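Local coordinates for putative uncharacterized protein pf13_0012 (PDB 2VWA), which is essential for liver-stage development of the malaria parasite and binds phosphatidylethanolamine through its soluble, all-helical domain, its precise biochemical role being unsettled, at residues A[52-57]-A[83-88]; A[56-61]-A[76-81]. All blocks are in the same frame, centred on the assembly; numbering follows the deposited sequence.

Contact 1. Residues A[52-57]-A[83-88]; sequences NNMEYM and DLKYHL. With PTY (phosphatidylethanolamine), chain G.
Packing between the N-terminal turn of helix 54-67 and the middle of helix 74-99 makes up this partly buried contact, in which selenomethionine Met-57 is set against Lys-85, Leu-84 and Leu-88. It belongs to the all-helical soluble domain of the UIS3 membrane protein and illustrates how one helix can pack on a neighbouring helix with one face and border a lipid with another. Met-57 SE lies 3.6 Å from Lys-85 CA, against the helix backbone itself. The Met-57 and Leu-88 side chains reach toward each other tip to tip, SE 4.1 Å from Leu-88 CD2. Nearer the main chain, Met-57 CB faces Leu-84 CB. Leu-88 CD2 also meets Tyr-56, 4.1 Å from CE2 of a ring whose side chain crosses that of the leucine at about a right angle. The Tyr-56 hydroxyl is bonded to His-38, so the ring ties this interface to helix 21-41.

Toward solvent the contact turns aliphatic and polar. With CG anti to the backbone N (chi1 -174°) and an extended chain beyond it, Lys-85 runs out between two residues of the opposing segment: its CD passes Met-54 SE, and its CE comes 3.5 Å from Asn-52 OD1. That oxygen takes a hydrogen bond from NE2 of Gln-89, one turn beyond Lys-85 on helix 74-99. Helix 54-67 begins here with Asn-53 as N-cap, whose OD1 accepts from Tyr-56 N at 2.8 Å with an N-H...O angle of 161°.

Another face of helix 74-99 carries Asp-83 and Tyr-86 of the phosphatidylethanolamine pocket. Asp-83 OD2, in a salt bridge with Arg-32, also lies beside the acyl chain, while Tyr-86 CD1 comes 3.7 Å from C24 of the lipid, which meets the ring obliquely.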
ATOM      1  N   ASN A  52       0.539  -5.703  -9.532  1.00 12.64           N
ATOM      2  CA  ASN A  52       1.238  -4.562 -10.066  1.00 14.53           C
ATOM      3  C   ASN A  52       0.265  -3.414 -10.310  1.00 15.09           C
ATOM      4  O   ASN A  52       0.539  -2.519 -11.096  1.00 16.65           O
ATOM      5  CB  ASN A  52       2.005  -4.942 -11.337  1.00 14.52           C
ATOM      6  CG  ASN A  52       3.194  -5.854 -11.047  1.00 17.46           C
ATOM      7  OD1 ASN A  52       4.048  -5.537 -10.213  1.00 21.36           O
ATOM      8  ND2 ASN A  52       3.249  -6.997 -11.724  1.00 19.38           N
ATOM      9  N   ASN A  53      -0.875  -3.437  -9.645  1.00 14.89           N
ATOM     10  CA  ASN A  53      -1.839  -2.395  -9.852  1.00 16.19           C
ATOM     11  C   ASN A  53      -1.553  -1.148  -9.003  1.00 17.45           C
ATOM     12  O   ASN A  53      -1.790  -1.145  -7.798  1.00 15.70           O
ATOM     13  CB  ASN A  53      -3.258  -2.904  -9.623  1.00 15.80           C
ATOM     14  CG  ASN A  53      -4.271  -1.883  -9.989  1.00 14.76           C
ATOM     15  OD1 ASN A  53      -4.293  -0.805  -9.427  1.00 16.73           O
ATOM     16  ND2 ASN A  53      -5.100  -2.192 -10.956  1.00 15.85           N
HETATM   17  N   MSE A  54      -1.051  -0.109  -9.668  1.00 20.05           N
HETATM   18  CA  MSE A  54      -0.597   1.133  -9.029  1.00 23.33           C
HETATM   19  C   MSE A  54      -1.703   1.873  -8.274  1.00 22.54           C
HETATM   20  O   MSE A  54      -1.518   2.281  -7.123  1.00 21.79           O
HETATM   21  CB  MSE A  54       0.009   2.060 -10.079  1.00 25.83           C
HETATM   22  CG  MSE A  54       1.193   1.440 -10.764  1.00 33.12           C
HETATM   23 SE   MSE A  54       2.732   1.358  -9.530  1.00 55.13          SE
HETATM   24  CE  MSE A  54       3.917   2.580 -10.532  1.00 38.93           C
ATOM     25  N   GLU A  55      -2.847   2.027  -8.932  1.00 21.97           N
ATOM     26  CA  GLU A  55      -4.003   2.678  -8.345  1.00 22.78           C
ATOM     27  C   GLU A  55      -4.447   1.983  -7.038  1.00 21.60           C
ATOM     28  O   GLU A  55      -4.811   2.645  -6.053  1.00 21.31           O
ATOM     29  CB  GLU A  55      -5.101   2.718  -9.391  1.00 22.73           C
ATOM     30  CG  GLU A  55      -6.414   3.307  -8.940  1.00 26.01           C
ATOM     31  CD  GLU A  55      -7.486   3.200 -10.043  1.00 26.54           C
ATOM     32  OE1 GLU A  55      -7.569   4.156 -10.859  1.00 29.48           O
ATOM     33  OE2 GLU A  55      -8.219   2.166 -10.078  1.00 28.38           O
ATOM     34  N   TYR A  56      -4.378   0.651  -7.034  1.00 20.17           N
ATOM     35  CA  TYR A  56      -4.620  -0.154  -5.869  1.00 18.95           C
ATOM     36  C   TYR A  56      -3.667   0.158  -4.708  1.00 20.49           C
ATOM     37  O   TYR A  56      -4.094   0.278  -3.552  1.00 19.94           O
ATOM     38  CB  TYR A  56      -4.526  -1.609  -6.275  1.00 17.67           C
ATOM     39  CG  TYR A  56      -4.562  -2.606  -5.158  1.00 14.17           C
ATOM     40  CD1 TYR A  56      -5.591  -2.596  -4.212  1.00 10.14           C
ATOM     41  CD2 TYR A  56      -3.575  -3.587  -5.068  1.00  9.71           C
ATOM     42  CE1 TYR A  56      -5.628  -3.532  -3.191  1.00  9.11           C
ATOM     43  CE2 TYR A  56      -3.602  -4.532  -4.061  1.00  9.54           C
ATOM     44  CZ  TYR A  56      -4.625  -4.501  -3.131  1.00 12.13           C
ATOM     45  OH  TYR A  56      -4.640  -5.445  -2.137  1.00 13.88           O
HETATM   46  N   MSE A  57      -2.382   0.306  -4.991  1.00 21.98           N
HETATM   47  CA  MSE A  57      -1.476   0.634  -3.906  1.00 25.53           C
HETATM   48  C   MSE A  57      -1.613   2.065  -3.418  1.00 22.13           C
HETATM   49  O   MSE A  57      -1.532   2.298  -2.223  1.00 21.05           O
HETATM   50  CB  MSE A  57      -0.043   0.273  -4.221  1.00 25.01           C
HETATM   51  CG  MSE A  57       0.142  -0.248  -5.577  1.00 29.44           C
HETATM   52 SE   MSE A  57       1.310  -1.781  -5.427  1.00 38.57          SE
HETATM   53  CE  MSE A  57       0.520  -2.957  -6.775  1.00 31.45           C
ATOM     54  N   ASP A  83       7.242   1.030  -2.646  1.00 11.57           N
ATOM     55  CA  ASP A  83       7.629   0.051  -1.656  1.00 12.20           C
ATOM     56  C   ASP A  83       6.579  -1.048  -1.542  1.00 11.20           C
ATOM     57  O   ASP A  83       6.895  -2.214  -1.547  1.00 10.11           O
ATOM     58  CB  ASP A  83       7.877   0.738  -0.313  1.00 13.12           C
ATOM     59  CG  ASP A  83       8.472  -0.195   0.721  1.00 18.63           C
ATOM     60  OD1 ASP A  83       7.793  -1.171   1.139  1.00 23.13           O
ATOM     61  OD2 ASP A  83       9.633   0.042   1.132  1.00 25.27           O
ATOM     62  N   LEU A  84       5.321  -0.660  -1.457  1.00 11.46           N
ATOM     63  CA  LEU A  84       4.221  -1.629  -1.459  1.00 12.07           C
ATOM     64  C   LEU A  84       4.202  -2.518  -2.690  1.00 11.36           C
ATOM     65  O   LEU A  84       3.922  -3.699  -2.581  1.00 12.36           O
ATOM     66  CB  LEU A  84       2.869  -0.921  -1.285  1.00 12.14           C
ATOM     67  CG  LEU A  84       2.357  -0.882   0.154  1.00 12.75           C
ATOM     68  CD1 LEU A  84       3.445  -0.629   1.171  1.00 12.68           C
ATOM     69  CD2 LEU A  84       1.256   0.136   0.268  1.00 11.32           C
ATOM     70  N   LYS A  85       4.528  -1.966  -3.847  1.00 10.85           N
ATOM     71  CA  LYS A  85       4.702  -2.770  -5.050  1.00 10.74           C
ATOM     72  C   LYS A  85       5.732  -3.877  -4.889  1.00 10.44           C
ATOM     73  O   LYS A  85       5.446  -5.035  -5.179  1.00 11.79           O
ATOM     74  CB  LYS A  85       5.065  -1.893  -6.242  1.00 11.26           C
ATOM     75  CG  LYS A  85       5.122  -2.646  -7.575  1.00 12.74           C
ATOM     76  CD  LYS A  85       5.318  -1.688  -8.705  1.00 16.28           C
ATOM     77  CE  LYS A  85       5.729  -2.422  -9.956  1.00 22.06           C
ATOM     78  NZ  LYS A  85       6.416  -1.485 -10.888  1.00 25.72           N
ATOM     79  N   TYR A  86       6.915  -3.532  -4.416  1.00  9.54           N
ATOM     80  CA  TYR A  86       7.961  -4.478  -4.265  1.00  9.87           C
ATOM     81  C   TYR A  86       7.506  -5.580  -3.279  1.00  9.10           C
ATOM     82  O   TYR A  86       7.702  -6.789  -3.540  1.00  8.61           O
ATOM     83  CB  TYR A  86       9.262  -3.780  -3.802  1.00 12.53           C
ATOM     84  CG  TYR A  86      10.511  -4.661  -3.827  1.00 16.70           C
ATOM     85  CD1 TYR A  86      11.321  -4.805  -2.694  1.00 20.77           C
ATOM     86  CD2 TYR A  86      10.866  -5.376  -4.984  1.00 20.51           C
ATOM     87  CE1 TYR A  86      12.483  -5.620  -2.716  1.00 21.01           C
ATOM     88  CE2 TYR A  86      12.013  -6.188  -5.033  1.00 21.24           C
ATOM     89  CZ  TYR A  86      12.811  -6.316  -3.895  1.00 21.77           C
ATOM     90  OH  TYR A  86      13.926  -7.144  -3.961  1.00 21.21           O
ATOM     91  N   HIS A  87       6.889  -5.162  -2.177  1.00  6.21           N
ATOM     92  CA  HIS A  87       6.436  -6.069  -1.179  1.00  5.26           C
ATOM     93  C   HIS A  87       5.380  -7.021  -1.765  1.00  5.12           C
ATOM     94  O   HIS A  87       5.501  -8.236  -1.628  1.00  4.63           O
ATOM     95  CB  HIS A  87       5.875  -5.289   0.018  1.00  5.44           C
ATOM     96  CG  HIS A  87       5.413  -6.160   1.145  1.00  4.08           C
ATOM     97  ND1 HIS A  87       6.287  -6.839   1.969  1.00  3.23           N
ATOM     98  CD2 HIS A  87       4.168  -6.460   1.588  1.00  4.01           C
ATOM     99  CE1 HIS A  87       5.604  -7.513   2.875  1.00  3.11           C
ATOM    100  NE2 HIS A  87       4.315  -7.300   2.669  1.00  5.84           N
ATOM    101  N   LEU A  88       4.370  -6.485  -2.446  1.00  4.18           N
ATOM    102  CA  LEU A  88       3.333  -7.357  -3.019  1.00  4.51           C
ATOM    103  C   LEU A  88       3.872  -8.422  -3.966  1.00  4.67           C
ATOM    104  O   LEU A  88       3.351  -9.538  -4.000  1.00  5.61           O
ATOM    105  CB  LEU A  88       2.223  -6.556  -3.710  1.00  3.80           C
ATOM    106  CG  LEU A  88       0.883  -6.417  -2.989  1.00  5.10           C
ATOM    107  CD1 LEU A  88       0.875  -6.837  -1.505  1.00  5.46           C
ATOM    108  CD2 LEU A  88       0.368  -5.036  -3.155  1.00  5.50           C
TER
HETATM  109  C1  PTY G1230       4.733 -14.085   6.453  0.50 54.27           C
HETATM  110  C2  PTY G1230       0.462 -18.323   4.901  0.50 54.13           C
HETATM  111  C3  PTY G1230      -0.080 -16.977   4.425  0.50 54.62           C
HETATM  112  O4  PTY G1230       5.746 -13.089   6.593  0.50 54.98           O
HETATM  113  C5  PTY G1230       3.491 -15.415   4.758  0.50 54.18           C
HETATM  114  C6  PTY G1230       4.244 -14.110   5.009  0.50 53.78           C
HETATM  115  O7  PTY G1230       5.360 -13.994   4.119  0.50 52.71           O
HETATM  116  C8  PTY G1230       5.131 -13.138   2.950  0.50 51.87           C
HETATM  117  O10 PTY G1230       4.098 -13.249   2.309  0.50 51.14           O
HETATM  118  C11 PTY G1230       6.170 -12.125   2.514  0.50 51.01           C
HETATM  119  C12 PTY G1230       7.501 -12.827   2.247  0.50 50.74           C
HETATM  120  C13 PTY G1230       8.452 -12.007   1.379  0.50 50.29           C
HETATM  121  C14 PTY G1230       9.120 -10.873   2.151  0.50 50.41           C
HETATM  122  C15 PTY G1230      10.558 -11.208   2.542  0.50 50.21           C
HETATM  123  C16 PTY G1230      11.056 -10.301   3.667  0.50 49.53           C
HETATM  124  C17 PTY G1230      11.653  -9.018   3.092  0.50 49.58           C
HETATM  125  C18 PTY G1230      12.114  -8.055   4.180  0.50 49.51           C
HETATM  126  C19 PTY G1230      13.089  -7.031   3.610  0.50 49.48           C
HETATM  127  C20 PTY G1230      12.465  -5.638   3.558  0.50 49.47           C
HETATM  128  C21 PTY G1230      12.187  -5.179   2.130  0.50 48.93           C
HETATM  129  C22 PTY G1230      13.436  -4.595   1.470  0.50 49.25           C
HETATM  130  C23 PTY G1230      13.361  -3.079   1.313  0.50 48.93           C
HETATM  131  C24 PTY G1230      12.964  -2.668  -0.105  0.50 48.20           C
HETATM  132  C25 PTY G1230      12.350  -1.273  -0.070  0.50 47.89           C
HETATM  133  C26 PTY G1230      11.628  -0.898  -1.360  0.50 47.19           C
HETATM  134  C27 PTY G1230      11.376   0.603  -1.354  0.50 47.16           C
HETATM  135  C28 PTY G1230      11.273   1.208  -2.747  0.50 47.63           C
HETATM  136  C29 PTY G1230      10.723   2.617  -2.640  0.50 47.22           C
HETATM  137  C30 PTY G1230       7.092 -13.440   7.027  0.50 55.26           C
HETATM  138  C31 PTY G1230       8.055 -14.127   6.081  0.50 55.66           C
HETATM  139  O30 PTY G1230       7.426 -13.168   8.169  0.50 54.83           O
HETATM  140  C32 PTY G1230       9.179 -13.181   5.667  0.50 55.98           C
HETATM  141  C33 PTY G1230      10.358 -13.963   5.093  0.50 56.76           C
HETATM  142  C34 PTY G1230      11.689 -13.494   5.681  0.50 57.11           C
HETATM  143  C35 PTY G1230      12.860 -13.978   4.824  0.50 57.66           C
HETATM  144  C36 PTY G1230      13.967 -14.567   5.695  0.50 58.29           C
HETATM  145  C37 PTY G1230      15.195 -13.664   5.724  0.50 58.60           C
HETATM  146  C38 PTY G1230      15.916 -13.763   7.064  0.50 59.34           C
HETATM  147  C39 PTY G1230      15.801 -12.467   7.866  0.50 59.81           C
HETATM  148  C40 PTY G1230      17.170 -11.817   8.084  0.50 60.07           C
HETATM  149  C41 PTY G1230      17.040 -10.323   8.375  0.50 60.01           C
HETATM  150  C42 PTY G1230      17.660  -9.477   7.264  0.50 60.05           C
HETATM  151  C43 PTY G1230      18.181  -8.147   7.804  0.50 60.21           C
HETATM  152  C44 PTY G1230      17.734  -6.986   6.935  0.50 59.94           C
HETATM  153  P1  PTY G1230       1.097 -15.085   5.909  0.50 55.81           P
HETATM  154  O11 PTY G1230      -0.139 -16.054   5.518  0.50 55.03           O
HETATM  155  O12 PTY G1230       0.565 -13.673   6.015  0.50 54.74           O
HETATM  156  O13 PTY G1230       1.807 -15.688   7.101  0.50 55.55           O
HETATM  157  O14 PTY G1230       2.090 -15.157   4.628  0.50 54.95           O
HETATM  158  N1  PTY G1230      -0.604 -19.307   4.873  0.50 53.40           N

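Contact 2. Residues A[56-61]-A[76-81]; sequences YMQKFV and QENKAV
Helix 54-67 and the first part of helix 74-99, successive helices of the chain, meet here in a buried contact built around Val-61 and Val-81. The segment axes approach to 9.5 Å, with an angle of 126° between their N-to-C directions. Val-61 CG2 touches Val-81 CG2 at 4.0 Å. The other branch of Val-61, CG1, stands trans to the amide nitrogen of its own residue (chi1 170°), which brings it onto Glu-77 CG at 3.8 Å and beside Ala-80 CB. Val-81 divides its methyls in a similar way: CG2 also packs on Gln-58 CG at 3.8 Å, and CG1 faces Met-57 CB, beyond which the selenium end of that side chain leads away from this contact.

The contact lies in the interior of the all-helical soluble domain of UIS3, with polar groups placed beside its apolar centre. The extended Glu-77 chain lays its CG on Val-61 CG1 and carries the carboxylate beyond it. There OE1 accepts hydrogen bonds from Asn-13 and Gln-65, fastening the buried acid to the N-terminal region and to the later part of helix 54-67. Across the contact, the Gln-58 and Glu-77 side chains cross at about a right angle, amide and carboxylate planes 60° apart; Gln-58 NE2 comes within 3.6 Å of Glu-77 OE2, a near approach rather than a hydrogen bond.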
ATOM      1  N   TYR A  56      -4.378   0.651  -7.034  1.00 20.17           N
ATOM      2  CA  TYR A  56      -4.620  -0.154  -5.869  1.00 18.95           C
ATOM      3  C   TYR A  56      -3.667   0.158  -4.708  1.00 20.49           C
ATOM      4  O   TYR A  56      -4.094   0.278  -3.552  1.00 19.94           O
ATOM      5  CB  TYR A  56      -4.526  -1.609  -6.275  1.00 17.67           C
ATOM      6  CG  TYR A  56      -4.562  -2.606  -5.158  1.00 14.17           C
ATOM      7  CD1 TYR A  56      -5.591  -2.596  -4.212  1.00 10.14           C
ATOM      8  CD2 TYR A  56      -3.575  -3.587  -5.068  1.00  9.71           C
ATOM      9  CE1 TYR A  56      -5.628  -3.532  -3.191  1.00  9.11           C
ATOM     10  CE2 TYR A  56      -3.602  -4.532  -4.061  1.00  9.54           C
ATOM     11  CZ  TYR A  56      -4.625  -4.501  -3.131  1.00 12.13           C
ATOM     12  OH  TYR A  56      -4.640  -5.445  -2.137  1.00 13.88           O
HETATM   13  N   MSE A  57      -2.382   0.306  -4.991  1.00 21.98           N
HETATM   14  CA  MSE A  57      -1.476   0.634  -3.906  1.00 25.53           C
HETATM   15  C   MSE A  57      -1.613   2.065  -3.418  1.00 22.13           C
HETATM   16  O   MSE A  57      -1.532   2.298  -2.223  1.00 21.05           O
HETATM   17  CB  MSE A  57      -0.043   0.273  -4.221  1.00 25.01           C
HETATM   18  CG  MSE A  57       0.142  -0.248  -5.577  1.00 29.44           C
HETATM   19 SE   MSE A  57       1.310  -1.781  -5.427  1.00 38.57          SE
HETATM   20  CE  MSE A  57       0.520  -2.957  -6.775  1.00 31.45           C
ATOM     21  N   GLN A  58      -1.842   2.993  -4.344  1.00 21.03           N
ATOM     22  CA  GLN A  58      -2.114   4.383  -4.014  1.00 20.45           C
ATOM     23  C   GLN A  58      -3.324   4.529  -3.100  1.00 18.79           C
ATOM     24  O   GLN A  58      -3.246   5.175  -2.064  1.00 17.83           O
ATOM     25  CB  GLN A  58      -2.339   5.202  -5.273  1.00 21.40           C
ATOM     26  CG  GLN A  58      -1.080   5.767  -5.880  1.00 25.83           C
ATOM     27  CD  GLN A  58      -1.297   7.156  -6.475  1.00 31.55           C
ATOM     28  OE1 GLN A  58      -1.917   7.296  -7.533  1.00 34.92           O
ATOM     29  NE2 GLN A  58      -0.787   8.194  -5.793  1.00 31.94           N
ATOM     30  N   LYS A  59      -4.436   3.907  -3.478  1.00 17.81           N
ATOM     31  CA  LYS A  59      -5.664   3.990  -2.678  1.00 16.77           C
ATOM     32  C   LYS A  59      -5.395   3.508  -1.276  1.00 15.43           C
ATOM     33  O   LYS A  59      -5.942   4.054  -0.319  1.00 15.49           O
ATOM     34  CB  LYS A  59      -6.807   3.198  -3.297  1.00 17.08           C
ATOM     35  CG  LYS A  59      -7.398   3.801  -4.553  1.00 18.16           C
ATOM     36  CD  LYS A  59      -8.611   2.985  -4.924  1.00 23.14           C
ATOM     37  CE  LYS A  59      -9.053   3.226  -6.348  1.00 25.46           C
ATOM     38  NZ  LYS A  59      -9.848   4.465  -6.447  1.00 28.79           N
ATOM     39  N   PHE A  60      -4.520   2.518  -1.169  1.00 14.22           N
ATOM     40  CA  PHE A  60      -4.112   1.966   0.125  1.00 13.78           C
ATOM     41  C   PHE A  60      -3.251   2.906   0.969  1.00 12.87           C
ATOM     42  O   PHE A  60      -3.450   3.019   2.176  1.00 12.29           O
ATOM     43  CB  PHE A  60      -3.384   0.631  -0.050  1.00 13.72           C
ATOM     44  CG  PHE A  60      -3.968  -0.441   0.767  1.00 14.76           C
ATOM     45  CD1 PHE A  60      -3.596  -0.594   2.097  1.00 15.93           C
ATOM     46  CD2 PHE A  60      -4.952  -1.269   0.237  1.00 14.86           C
ATOM     47  CE1 PHE A  60      -4.187  -1.584   2.881  1.00 16.43           C
ATOM     48  CE2 PHE A  60      -5.543  -2.255   1.025  1.00 15.24           C
ATOM     49  CZ  PHE A  60      -5.167  -2.405   2.343  1.00 13.77           C
ATOM     50  N   VAL A  61      -2.301   3.568   0.324  1.00 11.79           N
ATOM     51  CA  VAL A  61      -1.416   4.487   1.015  1.00 11.64           C
ATOM     52  C   VAL A  61      -2.210   5.733   1.453  1.00 12.47           C
ATOM     53  O   VAL A  61      -1.974   6.282   2.532  1.00 12.47           O
ATOM     54  CB  VAL A  61      -0.155   4.858   0.142  1.00 11.02           C
ATOM     55  CG1 VAL A  61       0.631   5.994   0.763  1.00  8.22           C
ATOM     56  CG2 VAL A  61       0.752   3.633  -0.055  1.00  8.87           C
ATOM     57  N   GLN A  76       6.983  11.300  -0.317  1.00 12.15           N
ATOM     58  CA  GLN A  76       7.011  10.149   0.565  1.00 11.01           C
ATOM     59  C   GLN A  76       5.919   9.171   0.209  1.00 11.04           C
ATOM     60  O   GLN A  76       6.092   7.987   0.364  1.00 10.25           O
ATOM     61  CB  GLN A  76       6.881  10.558   2.023  1.00 10.01           C
ATOM     62  CG  GLN A  76       8.207  10.749   2.713  1.00  9.07           C
ATOM     63  CD  GLN A  76       8.094  11.538   3.997  1.00  5.94           C
ATOM     64  OE1 GLN A  76       7.157  12.304   4.180  1.00  7.57           O
ATOM     65  NE2 GLN A  76       9.042  11.349   4.896  1.00  2.91           N
ATOM     66  N   GLU A  77       4.802   9.691  -0.281  1.00 11.30           N
ATOM     67  CA  GLU A  77       3.659   8.888  -0.669  1.00 11.99           C
ATOM     68  C   GLU A  77       3.994   8.054  -1.907  1.00 11.31           C
ATOM     69  O   GLU A  77       3.723   6.867  -1.924  1.00 11.21           O
ATOM     70  CB  GLU A  77       2.412   9.782  -0.882  1.00 11.89           C
ATOM     71  CG  GLU A  77       1.185   9.034  -1.410  1.00 14.06           C
ATOM     72  CD  GLU A  77      -0.068   9.883  -1.512  1.00 14.69           C
ATOM     73  OE1 GLU A  77      -0.537  10.431  -0.468  1.00 17.47           O
ATOM     74  OE2 GLU A  77      -0.599   9.975  -2.649  1.00 18.21           O
ATOM     75  N   ASN A  78       4.600   8.676  -2.923  1.00 11.28           N
ATOM     76  CA  ASN A  78       5.102   7.952  -4.105  1.00 11.00           C
ATOM     77  C   ASN A  78       6.177   6.914  -3.782  1.00 11.08           C
ATOM     78  O   ASN A  78       6.211   5.831  -4.363  1.00 10.92           O
ATOM     79  CB  ASN A  78       5.620   8.923  -5.169  1.00 10.62           C
ATOM     80  CG  ASN A  78       4.556   9.909  -5.638  1.00 13.16           C
ATOM     81  OD1 ASN A  78       3.356   9.637  -5.558  1.00 15.73           O
ATOM     82  ND2 ASN A  78       4.992  11.083  -6.103  1.00 15.22           N
ATOM     83  N   LYS A  79       7.067   7.230  -2.853  1.00 10.78           N
ATOM     84  CA  LYS A  79       8.061   6.264  -2.446  1.00 11.75           C
ATOM     85  C   LYS A  79       7.376   5.073  -1.666  1.00 10.34           C
ATOM     86  O   LYS A  79       7.753   3.912  -1.818  1.00  9.63           O
ATOM     87  CB  LYS A  79       9.149   6.991  -1.655  1.00 11.40           C
ATOM     88  CG  LYS A  79      10.337   6.147  -1.271  1.00 15.87           C
ATOM     89  CD  LYS A  79      11.555   6.993  -0.865  1.00 16.47           C
ATOM     90  CE  LYS A  79      12.372   6.275   0.245  1.00 24.44           C
ATOM     91  NZ  LYS A  79      12.686   7.195   1.426  1.00 28.42           N
ATOM     92  N   ALA A  80       6.321   5.358  -0.910  1.00  8.86           N
ATOM     93  CA  ALA A  80       5.652   4.315  -0.157  1.00  8.62           C
ATOM     94  C   ALA A  80       4.902   3.322  -1.071  1.00  8.14           C
ATOM     95  O   ALA A  80       4.891   2.115  -0.802  1.00  7.42           O
ATOM     96  CB  ALA A  80       4.727   4.920   0.897  1.00  7.60           C
ATOM     97  N   VAL A  81       4.289   3.850  -2.130  1.00  7.96           N
ATOM     98  CA  VAL A  81       3.623   3.097  -3.190  1.00  8.41           C
ATOM     99  C   VAL A  81       4.593   2.175  -3.890  1.00  9.34           C
ATOM    100  O   VAL A  81       4.345   0.982  -4.013  1.00  9.22           O
ATOM    101  CB  VAL A  81       3.018   4.048  -4.248  1.00  8.86           C
ATOM    102  CG1 VAL A  81       2.589   3.272  -5.542  1.00  7.99           C
ATOM    103  CG2 VAL A  81       1.847   4.837  -3.657  1.00  6.43           C
TER

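Overall arrangement
Both contacts join helix 54-67 to helix 74-99, and together they show one helix pair changing character along its length. Contact 2 is the more buried, dominated by valine methyls and flanked by a hydrogen-bonded acid; contact 1 is only partly buried, grading from selenomethionine and leucine packing to a lysine chain lying against exposed residues. Tyr-56 and Met-57 belong to both segment pairs, Met-57 turning its CB to both and its selenium to contact 1. The two sites, with centres about 8 Å apart, merge where Leu-84 CD2 packs on Val-61 CG2 at 3.5 Å. Segments 83-88 and 76-81 also carry lipid-pocket residues that take no part in these interfaces: Asp-83, Tyr-86 and Lys-79.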